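Local coordinates for protein putative monooxygenase (Fusobacterium nucleatum subsp. nucleatum, PDB 3MCS) that probably acts as a monooxygenase, with two antibiotic biosynthesis monooxygenase domains of the dimeric alpha-beta barrel class in one chain, at residues T113-T118 / F165-D170. Numbering follows the deposited sequence.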
loop_
_atom_site.group_PDB
_atom_site.type_symbol
_atom_site.label_atom_id
_atom_site.label_comp_id
_atom_site.label_asym_id
_atom_site.label_seq_id
_atom_site.Cartn_x
_atom_site.Cartn_y
_atom_site.Cartn_z
ATOM N N THR A 113 -12.810 -6.373 -5.731
ATOM C CA THR A 113 -11.626 -6.091 -4.912
ATOM C C THR A 113 -11.600 -4.584 -4.557
ATOM O O THR A 113 -11.760 -3.735 -5.421
ATOM C CB THR A 113 -10.318 -6.513 -5.618
ATOM O OG1 THR A 113 -10.454 -7.821 -6.173
ATOM C CG2 THR A 113 -9.156 -6.528 -4.657
ATOM N N PHE A 114 -11.407 -4.270 -3.278
ATOM C CA PHE A 114 -11.459 -2.902 -2.780
ATOM C C PHE A 114 -10.209 -2.555 -1.969
ATOM O O PHE A 114 -9.946 -3.175 -0.944
ATOM C CB PHE A 114 -12.700 -2.771 -1.920
ATOM C CG PHE A 114 -13.023 -1.370 -1.497
ATOM C CD1 PHE A 114 -13.783 -0.544 -2.317
ATOM C CD2 PHE A 114 -12.614 -0.892 -0.257
ATOM C CE1 PHE A 114 -14.108 0.743 -1.911
ATOM C CE2 PHE A 114 -12.923 0.383 0.149
ATOM C CZ PHE A 114 -13.675 1.203 -0.674
ATOM N N ALA A 115 -9.472 -1.543 -2.428
ATOM C CA ALA A 115 -8.237 -1.117 -1.817
ATOM C C ALA A 115 -8.346 0.294 -1.223
ATOM O O ALA A 115 -9.008 1.158 -1.790
ATOM C CB ALA A 115 -7.143 -1.163 -2.855
ATOM N N VAL A 116 -7.686 0.511 -0.081
ATOM C CA VAL A 116 -7.674 1.799 0.613
ATOM C C VAL A 116 -6.272 2.108 1.080
ATOM O O VAL A 116 -5.544 1.186 1.449
ATOM C CB VAL A 116 -8.545 1.779 1.849
ATOM C CG1 VAL A 116 -8.654 3.161 2.416
ATOM C CG2 VAL A 116 -9.926 1.257 1.506
ATOM N N TYR A 117 -5.882 3.383 1.022
ATOM C CA TYR A 117 -4.563 3.812 1.499
ATOM C C TYR A 117 -4.712 5.026 2.394
ATOM O O TYR A 117 -5.200 6.075 1.976
ATOM C CB TYR A 117 -3.617 4.113 0.342
ATOM C CG TYR A 117 -2.226 4.516 0.764
ATOM C CD1 TYR A 117 -1.398 3.645 1.430
ATOM C CD2 TYR A 117 -1.717 5.769 0.425
ATOM C CE1 TYR A 117 -0.078 4.034 1.805
ATOM C CE2 TYR A 117 -0.421 6.172 0.781
ATOM C CZ TYR A 117 0.401 5.306 1.468
ATOM O OH TYR A 117 1.681 5.746 1.800
ATOM N N THR A 118 -4.255 4.875 3.624
ATOM C CA THR A 118 -4.352 5.904 4.607
ATOM C C THR A 118 -2.972 6.336 5.088
ATOM O O THR A 118 -2.098 5.490 5.249
ATOM C CB THR A 118 -5.140 5.341 5.803
ATOM O OG1 THR A 118 -6.422 4.880 5.350
ATOM C CG2 THR A 118 -5.300 6.382 6.922
ATOM N N PHE A 165 -1.890 0.381 4.107
ATOM C CA PHE A 165 -2.457 -0.111 2.858
ATOM C C PHE A 165 -3.236 -1.348 3.188
ATOM O O PHE A 165 -2.728 -2.224 3.870
ATOM C CB PHE A 165 -1.384 -0.466 1.853
ATOM C CG PHE A 165 -1.929 -0.938 0.523
ATOM C CD1 PHE A 165 -2.678 -0.076 -0.278
ATOM C CD2 PHE A 165 -1.664 -2.220 0.054
ATOM C CE1 PHE A 165 -3.168 -0.484 -1.508
ATOM C CE2 PHE A 165 -2.145 -2.641 -1.192
ATOM C CZ PHE A 165 -2.911 -1.774 -1.968
ATOM N N GLU A 166 -4.465 -1.429 2.708
ATOM C CA GLU A 166 -5.316 -2.569 3.011
ATOM C C GLU A 166 -6.226 -2.927 1.849
ATOM O O GLU A 166 -6.765 -2.060 1.195
ATOM C CB GLU A 166 -6.113 -2.304 4.301
ATOM C CG GLU A 166 -6.773 -0.938 4.377
ATOM C CD GLU A 166 -7.415 -0.646 5.736
ATOM O OE1 GLU A 166 -7.504 -1.560 6.601
ATOM O OE2 GLU A 166 -7.835 0.524 5.930
ATOM N N VAL A 167 -6.359 -4.227 1.592
ATOM C CA VAL A 167 -7.192 -4.731 0.519
ATOM C C VAL A 167 -8.275 -5.629 1.118
ATOM O O VAL A 167 -7.988 -6.385 2.022
ATOM C CB VAL A 167 -6.346 -5.485 -0.499
ATOM C CG1 VAL A 167 -7.205 -6.021 -1.607
ATOM C CG2 VAL A 167 -5.242 -4.554 -1.060
ATOM N N TYR A 168 -9.515 -5.502 0.622
ATOM C CA TYR A 168 -10.687 -6.256 1.075
ATOM C C TYR A 168 -11.330 -7.019 -0.087
ATOM O O TYR A 168 -11.169 -6.641 -1.255
ATOM C CB TYR A 168 -11.704 -5.314 1.722
ATOM C CG TYR A 168 -11.197 -4.638 2.979
ATOM C CD1 TYR A 168 -10.413 -3.501 2.908
ATOM C CD2 TYR A 168 -11.494 -5.141 4.242
ATOM C CE1 TYR A 168 -9.912 -2.893 4.037
ATOM C CE2 TYR A 168 -11.003 -4.525 5.399
ATOM C CZ TYR A 168 -10.204 -3.398 5.282
ATOM O OH TYR A 168 -9.716 -2.763 6.417
ATOM N N LYS A 169 -12.060 -8.093 0.219
ATOM C CA LYS A 169 -12.659 -8.920 -0.856
ATOM C C LYS A 169 -13.748 -8.138 -1.605
ATOM O O LYS A 169 -13.935 -8.317 -2.832
ATOM C CB LYS A 169 -13.188 -10.286 -0.346
ATOM C CG LYS A 169 -14.579 -10.284 0.281
ATOM C CD LYS A 169 -15.015 -11.654 0.835
ATOM C CE LYS A 169 -16.400 -11.518 1.510
ATOM N NZ LYS A 169 -16.804 -12.675 2.325
ATOM N N ASP A 170 -14.447 -7.278 -0.860
ATOM C CA ASP A 170 -15.515 -6.455 -1.404
ATOM C C ASP A 170 -15.772 -5.241 -0.523
ATOM O O ASP A 170 -15.353 -5.173 0.640
ATOM C CB ASP A 170 -16.797 -7.273 -1.629
ATOM C CG ASP A 170 -17.311 -7.938 -0.375
ATOM O OD1 ASP A 170 -17.014 -7.453 0.739
ATOM O OD2 ASP A 170 -18.036 -8.943 -0.500
HETATM O O HOH W 1 -5.924 2.379 4.650
#
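Phe114 and Tyr168 form a hydrogen-bonded antiparallel pair, with Tyr168 N 2.8 Å from Phe114 O and Phe114 N 3.1 Å from Tyr168 O. Val116 and Glu166 repeat the pattern with two more backbone hydrogen bonds. Ala115 and Val167 lie between them as a non-hydrogen-bonded pair; Tyr117 and Phe165 form another beyond Val116 and Glu166. Their side chains share the tightly packed face. Tyr117 and Phe165 cross at about a right angle, and CB of Phe165 sits at the ring edge of Tyr117, 4.1 Å from its CD1. Phe165 has CG anti to its backbone N (chi1 -178°), which brings its CD1 to 3.6 Å from Val116 O. Phe45, from the first half of the chain, meets the Phe165 ring edge-to-face. The two strands belong to the second ferredoxin-like alpha-beta half of a dimeric alpha-beta barrel fold, here with both halves in one chain. The other face is more polar and is covered by helix 171-178. There Tyr168 OH donates to Glu166 OE1 at 2.5 Å, arriving from above the carboxylate plane. A water links Glu166 OE2 to Thr118 OG1, lying 2.6 Å from the latter. An acetate ion, probably from the crystallisation liquor, lies about 5 Å from the Glu166 side chain and may mark a pocket. Pairing loosens at the 169-170 end: the exposed Lys169 side chain makes no contact with segment 113-118, while Asp170 is the N-cap of helix 171-178, and its OD1 hydrogen-bonds Ser173 OG.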